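Local coordinates for protein DNA ligase (Archaeoglobus fulgidus, PDB 3GDE) that is an ATP-dependent DNA ligase that seals nicks in double-stranded DNA during replication, recombination and repair, probably through an adenylated lysine, at residues T541-R544 / V545-Y549; C453-P456 / V457-K460; T472-D475 / L476-T480; I29-F32 / L33-E37; N366-E369 / K370-L373. All coordinates share one frame; numbering follows the deposited sequence.

Interaction 1. Residues T541-R544 / V545-Y549; sequences TIER and VENLY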
loop_
_atom_site.group_PDB
_atom_site.type_symbol
_atom_site.label_atom_id
_atom_site.label_comp_id
_atom_site.label_asym_id
_atom_site.label_seq_id
_atom_site.Cartn_x
_atom_site.Cartn_y
_atom_site.Cartn_z
ATOM N N THR A 541 -10.226 -1.238 -3.116
ATOM C CA THR A 541 -10.335 -1.909 -4.408
ATOM C C THR A 541 -11.754 -1.876 -4.949
ATOM O O THR A 541 -12.712 -1.711 -4.182
ATOM C CB THR A 541 -9.854 -3.376 -4.307
ATOM O OG1 THR A 541 -10.649 -4.079 -3.341
ATOM C CG2 THR A 541 -8.388 -3.434 -3.888
ATOM N N ILE A 542 -11.891 -2.023 -6.266
ATOM C CA ILE A 542 -13.216 -2.158 -6.892
ATOM C C ILE A 542 -14.070 -3.277 -6.255
ATOM O O ILE A 542 -15.295 -3.147 -6.145
ATOM C CB ILE A 542 -13.111 -2.324 -8.439
ATOM C CG1 ILE A 542 -14.497 -2.338 -9.096
ATOM C CG2 ILE A 542 -12.297 -3.572 -8.827
ATOM C CD1 ILE A 542 -15.288 -1.049 -8.920
ATOM N N GLU A 543 -13.410 -4.352 -5.824
ATOM C CA GLU A 543 -14.057 -5.440 -5.093
ATOM C C GLU A 543 -14.659 -4.972 -3.762
ATOM O O GLU A 543 -15.783 -5.341 -3.431
ATOM C CB GLU A 543 -13.077 -6.604 -4.874
ATOM C CG GLU A 543 -13.644 -7.791 -4.093
ATOM C CD GLU A 543 -12.855 -9.088 -4.293
ATOM O OE1 GLU A 543 -11.649 -9.035 -4.669
ATOM O OE2 GLU A 543 -13.451 -10.169 -4.066
ATOM N N ARG A 544 -13.914 -4.159 -3.012
ATOM C CA ARG A 544 -14.418 -3.572 -1.773
ATOM C C ARG A 544 -15.687 -2.739 -2.030
ATOM O O ARG A 544 -16.710 -2.928 -1.362
ATOM C CB ARG A 544 -13.343 -2.722 -1.087
ATOM C CG ARG A 544 -13.740 -2.203 0.307
ATOM C CD ARG A 544 -13.165 -3.068 1.438
ATOM N NE ARG A 544 -13.862 -2.886 2.715
ATOM C CZ ARG A 544 -13.609 -1.914 3.592
ATOM N NH1 ARG A 544 -12.672 -1.007 3.342
ATOM N NH2 ARG A 544 -14.301 -1.843 4.727
ATOM N N VAL A 545 -15.610 -1.830 -3.001
ATOM C CA VAL A 545 -16.732 -0.961 -3.346
ATOM C C VAL A 545 -17.979 -1.796 -3.674
ATOM O O VAL A 545 -19.071 -1.524 -3.157
ATOM C CB VAL A 545 -16.367 0.025 -4.508
ATOM C CG1 VAL A 545 -17.567 0.904 -4.897
ATOM C CG2 VAL A 545 -15.179 0.893 -4.116
ATOM N N GLU A 546 -17.790 -2.820 -4.513
ATOM C CA GLU A 546 -18.837 -3.776 -4.881
ATOM C C GLU A 546 -19.490 -4.428 -3.663
ATOM O O GLU A 546 -20.713 -4.459 -3.564
ATOM C CB GLU A 546 -18.273 -4.863 -5.805
ATOM C CG GLU A 546 -18.102 -4.413 -7.244
ATOM C CD GLU A 546 -17.149 -5.301 -8.068
ATOM O OE1 GLU A 546 -16.563 -6.267 -7.522
ATOM O OE2 GLU A 546 -16.987 -5.006 -9.276
ATOM N N ASN A 547 -18.669 -4.959 -2.758
ATOM C CA ASN A 547 -19.159 -5.587 -1.529
ATOM C C ASN A 547 -19.882 -4.588 -0.628
ATOM O O ASN A 547 -20.934 -4.902 -0.070
ATOM C CB ASN A 547 -18.013 -6.260 -0.748
ATOM C CG ASN A 547 -17.435 -7.487 -1.465
ATOM O OD1 ASN A 547 -18.095 -8.125 -2.292
ATOM N ND2 ASN A 547 -16.189 -7.816 -1.144
ATOM N N LEU A 548 -19.327 -3.388 -0.497
ATOM C CA LEU A 548 -19.975 -2.349 0.305
ATOM C C LEU A 548 -21.309 -1.906 -0.294
ATOM O O LEU A 548 -22.263 -1.644 0.444
ATOM C CB LEU A 548 -19.044 -1.162 0.561
ATOM C CG LEU A 548 -17.812 -1.449 1.446
ATOM C CD1 LEU A 548 -16.874 -0.246 1.495
ATOM C CD2 LEU A 548 -18.193 -1.887 2.856
ATOM N N TYR A 549 -21.378 -1.857 -1.628
ATOM C CA TYR A 549 -22.634 -1.585 -2.336
ATOM C C TYR A 549 -23.701 -2.650 -2.052
ATOM O O TYR A 549 -24.802 -2.322 -1.629
ATOM C CB TYR A 549 -22.408 -1.460 -3.848
ATOM C CG TYR A 549 -23.696 -1.362 -4.628
ATOM C CD1 TYR A 549 -24.317 -0.132 -4.828
ATOM C CD2 TYR A 549 -24.310 -2.503 -5.149
ATOM C CE1 TYR A 549 -25.511 -0.031 -5.529
ATOM C CE2 TYR A 549 -25.505 -2.417 -5.857
ATOM C CZ TYR A 549 -26.099 -1.177 -6.038
ATOM O OH TYR A 549 -27.276 -1.082 -6.738
#

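Interaction 2. Residues C453-P456 / V457-K460; sequences CLDP and VTGK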
loop_
_atom_site.group_PDB
_atom_site.type_symbol
_atom_site.label_atom_id
_atom_site.label_comp_id
_atom_site.label_asym_id
_atom_site.label_seq_id
_atom_site.Cartn_x
_atom_site.Cartn_y
_atom_site.Cartn_z
ATOM N N CYS A 453 -10.964 4.256 -7.139
ATOM C CA CYS A 453 -10.595 3.027 -6.462
ATOM C C CYS A 453 -9.646 2.212 -7.367
ATOM O O CYS A 453 -9.464 2.538 -8.534
ATOM C CB CYS A 453 -11.849 2.223 -6.083
ATOM S SG CYS A 453 -12.720 1.443 -7.451
ATOM N N LEU A 454 -9.062 1.153 -6.817
ATOM C CA LEU A 454 -8.063 0.356 -7.510
ATOM C C LEU A 454 -8.591 -0.986 -8.047
ATOM O O LEU A 454 -9.323 -1.700 -7.365
ATOM C CB LEU A 454 -6.869 0.128 -6.577
ATOM C CG LEU A 454 -5.728 -0.775 -7.068
ATOM C CD1 LEU A 454 -4.783 -0.023 -8.019
ATOM C CD2 LEU A 454 -4.977 -1.369 -5.865
ATOM N N ASP A 455 -8.228 -1.307 -9.285
ATOM C CA ASP A 455 -8.424 -2.645 -9.821
ATOM C C ASP A 455 -7.113 -3.380 -9.571
ATOM O O ASP A 455 -6.114 -3.101 -10.231
ATOM C CB ASP A 455 -8.751 -2.574 -11.316
ATOM C CG ASP A 455 -8.911 -3.958 -11.971
ATOM O OD1 ASP A 455 -8.555 -4.990 -11.365
ATOM O OD2 ASP A 455 -9.395 -4.007 -13.118
ATOM N N PRO A 456 -7.095 -4.298 -8.588
ATOM C CA PRO A 456 -5.836 -4.928 -8.182
ATOM C C PRO A 456 -5.243 -5.932 -9.194
ATOM O O PRO A 456 -4.085 -6.302 -9.053
ATOM C CB PRO A 456 -6.205 -5.625 -6.870
ATOM C CG PRO A 456 -7.637 -5.944 -7.024
ATOM C CD PRO A 456 -8.229 -4.793 -7.792
ATOM N N VAL A 457 -6.008 -6.361 -10.197
ATOM C CA VAL A 457 -5.423 -7.225 -11.226
ATOM C C VAL A 457 -4.622 -6.459 -12.287
ATOM O O VAL A 457 -3.533 -6.896 -12.675
ATOM C CB VAL A 457 -6.398 -8.330 -11.822
ATOM C CG1 VAL A 457 -7.745 -8.395 -11.094
ATOM C CG2 VAL A 457 -6.530 -8.243 -13.370
ATOM N N THR A 458 -5.138 -5.303 -12.706
ATOM C CA THR A 458 -4.497 -4.493 -13.731
ATOM C C THR A 458 -3.738 -3.274 -13.182
ATOM O O THR A 458 -2.970 -2.635 -13.908
ATOM C CB THR A 458 -5.534 -3.989 -14.765
ATOM O OG1 THR A 458 -6.477 -3.120 -14.118
ATOM C CG2 THR A 458 -6.275 -5.163 -15.415
ATOM N N GLY A 459 -3.983 -2.941 -11.913
ATOM C CA GLY A 459 -3.479 -1.705 -11.305
ATOM C C GLY A 459 -4.119 -0.419 -11.832
ATOM O O GLY A 459 -3.665 0.685 -11.525
ATOM N N LYS A 460 -5.159 -0.552 -12.645
ATOM C CA LYS A 460 -5.853 0.624 -13.178
ATOM C C LYS A 460 -6.705 1.305 -12.099
ATOM O O LYS A 460 -7.196 0.648 -11.184
ATOM C CB LYS A 460 -6.691 0.246 -14.401
ATOM C CG LYS A 460 -5.837 -0.035 -15.642
ATOM C CD LYS A 460 -6.508 -0.998 -16.607
ATOM C CE LYS A 460 -7.117 -0.280 -17.783
ATOM N NZ LYS A 460 -7.420 -1.227 -18.904
#

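Interaction 3. Residues T472-D475 / L476-T480; sequences TEED and LEELT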
loop_
_atom_site.group_PDB
_atom_site.type_symbol
_atom_site.label_atom_id
_atom_site.label_comp_id
_atom_site.label_asym_id
_atom_site.label_seq_id
_atom_site.Cartn_x
_atom_site.Cartn_y
_atom_site.Cartn_z
ATOM N N THR A 472 -11.256 22.528 4.988
ATOM C CA THR A 472 -10.991 23.891 5.475
ATOM C C THR A 472 -10.207 24.613 4.397
ATOM O O THR A 472 -9.722 23.986 3.452
ATOM C CB THR A 472 -10.129 23.923 6.742
ATOM O OG1 THR A 472 -8.842 23.363 6.460
ATOM C CG2 THR A 472 -10.776 23.153 7.869
ATOM N N GLU A 473 -10.051 25.921 4.527
ATOM C CA GLU A 473 -9.315 26.632 3.495
ATOM C C GLU A 473 -7.814 26.428 3.564
ATOM O O GLU A 473 -7.144 26.457 2.540
ATOM C CB GLU A 473 -9.727 28.104 3.356
ATOM C CG GLU A 473 -9.659 28.973 4.583
ATOM C CD GLU A 473 -10.052 30.414 4.248
ATOM O OE1 GLU A 473 -9.345 31.352 4.709
ATOM O OE2 GLU A 473 -11.049 30.595 3.497
ATOM N N GLU A 474 -7.296 26.166 4.759
ATOM C CA GLU A 474 -5.916 25.742 4.886
ATOM C C GLU A 474 -5.700 24.339 4.262
ATOM O O GLU A 474 -4.662 24.096 3.648
ATOM C CB GLU A 474 -5.415 25.843 6.336
ATOM C CG GLU A 474 -5.880 24.735 7.267
ATOM C CD GLU A 474 -5.488 24.972 8.720
ATOM O OE1 GLU A 474 -6.406 25.096 9.574
ATOM O OE2 GLU A 474 -4.269 25.027 9.008
ATOM N N ASP A 475 -6.686 23.443 4.398
ATOM C CA ASP A 475 -6.699 22.173 3.659
ATOM C C ASP A 475 -6.483 22.424 2.176
ATOM O O ASP A 475 -5.629 21.797 1.565
ATOM C CB ASP A 475 -8.026 21.421 3.825
ATOM C CG ASP A 475 -8.094 20.609 5.093
ATOM O OD1 ASP A 475 -7.048 20.140 5.584
ATOM O OD2 ASP A 475 -9.213 20.422 5.604
ATOM N N LEU A 476 -7.257 23.348 1.608
ATOM C CA LEU A 476 -7.162 23.670 0.178
ATOM C C LEU A 476 -5.831 24.313 -0.205
ATOM O O LEU A 476 -5.312 24.048 -1.274
ATOM C CB LEU A 476 -8.338 24.545 -0.280
ATOM C CG LEU A 476 -9.738 23.923 -0.168
ATOM C CD1 LEU A 476 -10.829 24.888 -0.645
ATOM C CD2 LEU A 476 -9.818 22.575 -0.911
ATOM N N GLU A 477 -5.294 25.151 0.676
ATOM C CA GLU A 477 -3.971 25.743 0.493
ATOM C C GLU A 477 -2.933 24.637 0.395
ATOM O O GLU A 477 -2.148 24.598 -0.552
ATOM C CB GLU A 477 -3.609 26.664 1.671
ATOM C CG GLU A 477 -4.157 28.078 1.582
ATOM C CD GLU A 477 -4.150 28.823 2.921
ATOM O OE1 GLU A 477 -3.157 28.697 3.686
ATOM O OE2 GLU A 477 -5.142 29.544 3.204
ATOM N N GLU A 478 -2.952 23.744 1.384
ATOM C CA GLU A 478 -1.965 22.674 1.514
ATOM C C GLU A 478 -2.043 21.651 0.378
ATOM O O GLU A 478 -1.017 21.210 -0.130
ATOM C CB GLU A 478 -2.102 21.988 2.877
ATOM C CG GLU A 478 -1.748 22.894 4.060
ATOM C CD GLU A 478 -2.226 22.350 5.412
ATOM O OE1 GLU A 478 -3.449 22.091 5.580
ATOM O OE2 GLU A 478 -1.374 22.195 6.320
ATOM N N LEU A 479 -3.263 21.297 -0.020
ATOM C CA LEU A 479 -3.491 20.284 -1.045
ATOM C C LEU A 479 -3.159 20.793 -2.441
ATOM O O LEU A 479 -2.701 20.020 -3.291
ATOM C CB LEU A 479 -4.936 19.785 -1.002
ATOM C CG LEU A 479 -5.356 18.988 0.234
ATOM C CD1 LEU A 479 -6.858 18.786 0.216
ATOM C CD2 LEU A 479 -4.600 17.651 0.362
ATOM N N THR A 480 -3.410 22.085 -2.663
ATOM C CA THR A 480 -3.038 22.772 -3.902
ATOM C C THR A 480 -1.514 22.764 -4.082
ATOM O O THR A 480 -1.016 22.494 -5.178
ATOM C CB THR A 480 -3.582 24.236 -3.937
ATOM O OG1 THR A 480 -5.017 24.225 -3.902
ATOM C CG2 THR A 480 -3.105 24.983 -5.198
#

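Interaction 4. Residues I29-F32 / L33-E37; sequences IAAF and LQKIE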
loop_
_atom_site.group_PDB
_atom_site.type_symbol
_atom_site.label_atom_id
_atom_site.label_comp_id
_atom_site.label_asym_id
_atom_site.label_seq_id
_atom_site.Cartn_x
_atom_site.Cartn_y
_atom_site.Cartn_z
ATOM N N ILE A 29 4.045 -11.836 -20.294
ATOM C CA ILE A 29 4.911 -11.635 -19.124
ATOM C C ILE A 29 5.547 -12.935 -18.630
ATOM O O ILE A 29 6.721 -12.941 -18.275
ATOM C CB ILE A 29 4.169 -10.907 -17.967
ATOM C CG1 ILE A 29 3.784 -9.487 -18.408
ATOM C CG2 ILE A 29 5.033 -10.896 -16.661
ATOM C CD1 ILE A 29 2.818 -8.778 -17.449
ATOM N N ALA A 30 4.765 -14.021 -18.614
ATOM C CA ALA A 30 5.270 -15.356 -18.280
ATOM C C ALA A 30 6.398 -15.782 -19.201
ATOM O O ALA A 30 7.451 -16.221 -18.731
ATOM C CB ALA A 30 4.132 -16.400 -18.326
ATOM N N ALA A 31 6.173 -15.648 -20.507
ATOM C CA ALA A 31 7.188 -15.965 -21.523
ATOM C C ALA A 31 8.498 -15.232 -21.287
ATOM O O ALA A 31 9.563 -15.844 -21.334
ATOM C CB ALA A 31 6.645 -15.676 -22.958
ATOM N N PHE A 32 8.415 -13.924 -21.031
ATOM C CA PHE A 32 9.593 -13.095 -20.720
ATOM C C PHE A 32 10.340 -13.561 -19.471
ATOM O O PHE A 32 11.563 -13.713 -19.486
ATOM C CB PHE A 32 9.173 -11.627 -20.538
ATOM C CG PHE A 32 10.327 -10.658 -20.530
ATOM C CD1 PHE A 32 10.936 -10.265 -21.727
ATOM C CD2 PHE A 32 10.793 -10.119 -19.327
ATOM C CE1 PHE A 32 11.997 -9.354 -21.720
ATOM C CE2 PHE A 32 11.865 -9.211 -19.309
ATOM C CZ PHE A 32 12.472 -8.836 -20.503
ATOM N N LEU A 33 9.586 -13.776 -18.391
ATOM C CA LEU A 33 10.133 -14.201 -17.101
ATOM C C LEU A 33 10.880 -15.542 -17.184
ATOM O O LEU A 33 11.921 -15.721 -16.554
ATOM C CB LEU A 33 8.995 -14.287 -16.066
ATOM C CG LEU A 33 8.659 -13.154 -15.068
ATOM C CD1 LEU A 33 9.039 -11.717 -15.496
ATOM C CD2 LEU A 33 7.209 -13.250 -14.609
ATOM N N GLN A 34 10.333 -16.470 -17.967
ATOM C CA GLN A 34 10.906 -17.806 -18.179
ATOM C C GLN A 34 12.319 -17.844 -18.741
ATOM O O GLN A 34 13.031 -18.831 -18.547
ATOM C CB GLN A 34 10.028 -18.590 -19.154
ATOM C CG GLN A 34 8.929 -19.340 -18.500
ATOM C CD GLN A 34 8.046 -20.058 -19.493
ATOM O OE1 GLN A 34 8.040 -19.746 -20.692
ATOM N NE2 GLN A 34 7.273 -21.021 -18.996
ATOM N N LYS A 35 12.708 -16.790 -19.457
ATOM C CA LYS A 35 13.951 -16.780 -20.220
ATOM C C LYS A 35 15.056 -15.999 -19.516
ATOM O O LYS A 35 16.179 -15.851 -20.035
ATOM C CB LYS A 35 13.686 -16.232 -21.624
ATOM C CG LYS A 35 12.730 -17.091 -22.422
ATOM C CD LYS A 35 12.379 -16.445 -23.741
ATOM C CE LYS A 35 11.325 -17.259 -24.492
ATOM N NZ LYS A 35 10.105 -17.510 -23.641
ATOM N N ILE A 36 14.739 -15.508 -18.324
ATOM C CA ILE A 36 15.727 -14.844 -17.500
ATOM C C ILE A 36 16.438 -15.900 -16.645
ATOM O O ILE A 36 15.801 -16.629 -15.881
ATOM C CB ILE A 36 15.096 -13.741 -16.624
ATOM C CG1 ILE A 36 14.240 -12.803 -17.493
ATOM C CG2 ILE A 36 16.188 -12.982 -15.875
ATOM C CD1 ILE A 36 13.344 -11.854 -16.728
ATOM N N GLU A 37 17.757 -15.982 -16.796
ATOM C CA GLU A 37 18.554 -16.954 -16.048
ATOM C C GLU A 37 19.196 -16.344 -14.816
ATOM O O GLU A 37 19.313 -17.011 -13.799
ATOM C CB GLU A 37 19.617 -17.612 -16.938
ATOM C CG GLU A 37 19.088 -18.806 -17.744
ATOM C CD GLU A 37 18.506 -19.930 -16.866
ATOM O OE1 GLU A 37 18.976 -20.151 -15.715
ATOM O OE2 GLU A 37 17.570 -20.601 -17.344
#

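Interaction 5. Residues N366-E369 / K370-L373; sequences NESE and KIKL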
loop_
_atom_site.group_PDB
_atom_site.type_symbol
_atom_site.label_atom_id
_atom_site.label_comp_id
_atom_site.label_asym_id
_atom_site.label_seq_id
_atom_site.Cartn_x
_atom_site.Cartn_y
_atom_site.Cartn_z
ATOM N N ASN A 366 2.162 -10.931 29.014
ATOM C CA ASN A 366 1.938 -10.644 30.411
ATOM C C ASN A 366 1.394 -9.223 30.468
ATOM O O ASN A 366 2.123 -8.253 30.235
ATOM C CB ASN A 366 3.259 -10.798 31.186
ATOM C CG ASN A 366 3.271 -10.025 32.487
ATOM O OD1 ASN A 366 2.690 -10.458 33.487
ATOM N ND2 ASN A 366 3.937 -8.867 32.480
ATOM N N GLU A 367 0.095 -9.117 30.740
ATOM C CA GLU A 367 -0.614 -7.838 30.692
ATOM C C GLU A 367 -0.024 -6.795 31.637
ATOM O O GLU A 367 0.259 -7.078 32.794
ATOM C CB GLU A 367 -2.120 -8.027 30.938
ATOM C CG GLU A 367 -2.851 -8.763 29.799
ATOM C CD GLU A 367 -4.363 -8.526 29.783
ATOM O OE1 GLU A 367 -5.120 -9.508 29.935
ATOM O OE2 GLU A 367 -4.799 -7.364 29.612
ATOM N N SER A 368 0.189 -5.599 31.106
ATOM C CA SER A 368 0.619 -4.448 31.888
ATOM C C SER A 368 -0.310 -3.266 31.599
ATOM O O SER A 368 -1.362 -3.434 30.970
ATOM C CB SER A 368 2.077 -4.100 31.572
ATOM O OG SER A 368 2.286 -3.912 30.184
ATOM N N GLU A 369 0.066 -2.073 32.054
ATOM C CA GLU A 369 -0.770 -0.894 31.821
ATOM C C GLU A 369 -0.795 -0.506 30.341
ATOM O O GLU A 369 -1.795 0.020 29.851
ATOM C CB GLU A 369 -0.351 0.294 32.703
ATOM C CG GLU A 369 1.016 0.901 32.373
ATOM C CD GLU A 369 1.096 2.407 32.627
ATOM O OE1 GLU A 369 2.203 2.980 32.441
ATOM O OE2 GLU A 369 0.063 3.020 32.998
ATOM N N LYS A 370 0.300 -0.782 29.636
ATOM C CA LYS A 370 0.439 -0.382 28.237
ATOM C C LYS A 370 0.291 -1.526 27.223
ATOM O O LYS A 370 0.199 -1.267 26.025
ATOM C CB LYS A 370 1.754 0.373 28.014
ATOM C CG LYS A 370 1.845 1.718 28.725
ATOM C CD LYS A 370 2.831 2.649 28.013
ATOM C CE LYS A 370 3.179 3.858 28.880
ATOM N NZ LYS A 370 4.150 4.779 28.216
ATOM N N ILE A 371 0.271 -2.771 27.705
ATOM C CA ILE A 371 0.100 -3.954 26.842
ATOM C C ILE A 371 -1.046 -4.825 27.358
ATOM O O ILE A 371 -0.975 -5.369 28.462
ATOM C CB ILE A 371 1.409 -4.828 26.735
ATOM C CG1 ILE A 371 2.599 -4.038 26.155
ATOM C CG2 ILE A 371 1.157 -6.141 25.963
ATOM C CD1 ILE A 371 2.408 -3.461 24.741
ATOM N N LYS A 372 -2.096 -4.961 26.553
ATOM C CA LYS A 372 -3.270 -5.727 26.955
ATOM C C LYS A 372 -3.608 -6.822 25.959
ATOM O O LYS A 372 -3.195 -6.769 24.804
ATOM C CB LYS A 372 -4.482 -4.801 27.111
ATOM C CG LYS A 372 -4.180 -3.432 27.713
ATOM C CD LYS A 372 -4.044 -3.505 29.220
ATOM C CE LYS A 372 -5.376 -3.306 29.919
ATOM N NZ LYS A 372 -5.160 -2.799 31.310
ATOM N N LEU A 373 -4.354 -7.815 26.432
ATOM C CA LEU A 373 -5.068 -8.743 25.571
ATOM C C LEU A 373 -6.467 -8.224 25.284
ATOM O O LEU A 373 -7.124 -7.666 26.168
ATOM C CB LEU A 373 -5.186 -10.114 26.232
ATOM C CG LEU A 373 -4.317 -11.281 25.749
ATOM C CD1 LEU A 373 -3.064 -10.801 25.046
ATOM C CD2 LEU A 373 -3.971 -12.205 26.917
#

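Interaction 1. Residues T541-R544 / V545-Y549
Leu548 lays its CD1 over the middle of one face of the Arg544 guanidinium, 4.1 Å above the plane, while at the rim of the group NH1 is salt-bridged to Asp540 and NH2 to Glu426. NH1 and NH2 are thus each engaged by a carboxylate, which should limit the rotation of the group. CG of Arg544 stands anti to the backbone N (chi1 -173°) and the chain bends at its second torsion, which brings the guanidinium beside Leu548; CG, on the way, lies 3.9 Å from Leu548 CD1. The Arg544 side chain is also about 4 Å from those of Arg414 and Lys420, predicted to bind ATP, and from a phosphate ion, probably from the crystallisation liquor, that may mark an anion pocket. The other flat groups meet less closely: the Glu543 carboxylate and the Asn547 amide ride on parallel side chains, their planes 55° apart, with Glu543 CG 3.9 Å from Asn547 ND2. Glu546 folds back over the preceding turn and brings OE2 to 3.7 Å from Ile542 CG1.

All this is the first two turns of the C-terminal helix 542-550, which packs on the OB domain through strands 446-454, 509-512 and 520-523. Thr541 is its N-cap, OG1 accepting from Arg544 N at 3.3 Å, and the regular i to i+4 bonds begin with Val545 N to Thr541 O at 3.1 Å. Leu548 N to Arg544 O is shorter, 2.8 Å. Val545 and Leu548 both press on Ile510, burying that side of the helix.

Interaction 2. Residues C453-P456 / V457-K460
Asp455 ties the turn together by gripping Val457 and Thr458 with separate carboxylate oxygens. Of these side-chain bonds, the firmer is Val457 N to Asp455 OD1 at 3.1 Å, which reaches the oxygen on its anti side, 34° out of the carboxylate plane; accepting from the N-H two residues on is the pattern of an Asx turn. The second oxygen, OD2, takes a weak bond from Thr458 OG1 at 3.2 Å. CG of Asp455 points away from its own backbone N (chi1 177°), which swings the carboxylate over the turn that follows. Thr458 OG1 serves twice, since it also accepts from Lys460 N at 3.2 Å in an ST turn.

Two backbone bonds close the loop. Asp455 N donates to Lys460 O at 2.9 Å, almost straight (171° at the hydrogen), and Gly459 N makes a bent, weak bond of 2.7 Å to Asp455 O. Gly459, the last residue of the turn before Lys460, has a positive phi, in the left-handed region.

Van der Waals contacts of methyl groups with oxygens are slighter. Leu454 CD1 rests 3.7 Å from Gly459 O, and Val457 CG1 crosses at a slant, 3.5 Å from Asp455 OD1.

Outside the turn, Pro456 and Val457 hydrogen-bond through their backbones to Gly173 and Ile174, and Val457 and Thr458 touch Thr22, all in the N-terminal DNA-binding domain; the tip therefore bridges two domains, consistent with the closed conformation. It is a beta-hairpin turn, joining the antiparallel strands 446-454 and 461-467 of the OB fold.

Interaction 3. Residues T472-D475 / L476-T480
Thr472 passes its carbonyl to Leu476 N at 3.1 Å, the first regular bond of helix 473-483, while its other polar groups close the helix start. OG1 accepts from Asp475 N at 3.0 Å; in return Thr472 N donates to Asp475 OD2 at 3.0 Å, meeting that oxygen on its anti side. These reciprocal bonds make a capping box.

Glu473 follows, its O taking Glu477 N; the Glu477 side chain then folds back over that carbonyl, with OE2 3.7 Å from Glu473 O. This helix follows strand 461-467 and precedes strand 487-491 in the chain of the OB domain, and it turns Leu476 and Leu479 onto Phe449 of strand 446-454 while the acidic side chains lie toward the surface.

Glu474 has CG wedged between its own N and carbonyl carbon (chi1 77°), and it runs alongside Glu478 in the same direction, carboxylate planes 29° apart. Glu474 OE2 and Glu478 OE1 are 4.6 Å from each other, a proximity of like charges that may raise their pKa values.

Asp475 adds a third acid, its OD1 lying 4.1 Å from Glu478 OE1, although the helix start should offset part of this repulsion for Asp475. Its O accepts from Leu479 N, and the Leu479 CG sits close over the same oxygen at 3.1 Å. One turn on, Thr480 OG1 and N reach Leu476 O from opposite faces of its plane, and OG1 is also hydrogen-bonded to Leu446 N, which ties the helix to the start of strand 446-454.

Interaction 4. Residues I29-F32 / L33-E37
Ile29 and Leu33 lie side by side and point the same way, one turn apart, with Ile29 CG2 3.8 Å from Leu33 CD2. Next along, Phe32 and Ile36 cross at a slant: Ile36 CD1 meets the ring obliquely, 4.0 Å from Phe32 CE2. The ring is carried there by a CG set away from the backbone N (chi1 -167°), while the Ile36 CG1 arm passes over Phe32 O at 3.5 Å.

Lys35 folds back along the helix. Its chain runs extended to a bend at the last torsion, which curls NZ back to Ala31 O at 2.9 Å; the donor stands above the carbonyl plane, 43° out of it. Lys35 N reaches Phe32 O at 3.3 Å, also from above the plane, an i to i+3 bond that follows the i to i+4 bonds into Leu33 and Gln34. Gln34 sends its amide elsewhere, NE2 bonding to Ala182 O.

In the N-terminal DNA-binding domain, helix 22-34 is wedged among three others: Ile29 packs on helices 6-16 and 172-182, Phe32 stacks on Phe12, and Phe32 and Leu33 press on Val45 of helix 39-49.

Interaction 5. Residues N366-E369 / K370-L373
Ser368 faces Ile371 directly: Ser368 N donates to Ile371 O at 2.9 Å, in the carbonyl plane, and Ile371 N returns a weak bond of 3.4 Å to Ser368 OG. The same carbonyl also meets Glu367 CA at 3.3 Å, a CA-H...O contact, so Ile371 O meets an N-H and a CA-H from residues 367-368.

Beside this core, Glu367 reaches forward. Its chain is extended past CG and crosses Leu373 at about a right angle, and OE2 takes a weak bond from Leu373 N at 3.2 Å. Lys372 doubles back, bent at its second and third torsions, and sets CD 3.2 Å from Ser368 O; its NZ remains 4.9 Å from Glu367 OE2, too far for a salt bridge, though the opposite charges may attract. Glu369 and Lys370, at the tip, run side by side toward the surface.

What positions these groups lies behind them: Ser368 OG also hydrogen-bonds to Ser291 OG, and the backbone of Asn366 is bonded to Ser291 as well, anchoring the loop to the end of helix 282-291. Lys370 and Lys372 bond through their backbones to strand 335-342, on which Ile371 packs, and Leu373 fits against Leu361 of helix 354-364. The Leu373 side chain is about 7 Å from that of Phe340, a predicted ATP-binding residue.

Residues 368-371 form a tight beta-turn, with Glu369 and Lys370 in type I-like backbone conformations, that leads the chain from helix 354-364 into strand 371-379 of the adenylation domain, parallel to strand 335-342.

In the fold
Interactions 1 and 2 touch: Ile542 N lies 2.8 Å from Leu454 O, a probable hydrogen bond, and Thr541 CG2 packs on Pro456 CG, so the C-terminal helix starts against the hairpin 453-460. Their centres are 12 Å apart. Interaction 2 also reaches toward interaction 4 in the DNA-binding domain, with nearest atoms about 8 Å apart. Interaction 3 shares the OB domain with interaction 2, nearest atoms about 17 Å apart. Interaction 5 sits in the adenylation domain, its centre 36 Å from that of interaction 1. Among predicted ATP-binding side chains, Arg544 of interaction 1 comes within about 4 Å of Arg414 and Lys420, Leu373 of interaction 5 only to about 7 Å from Phe340.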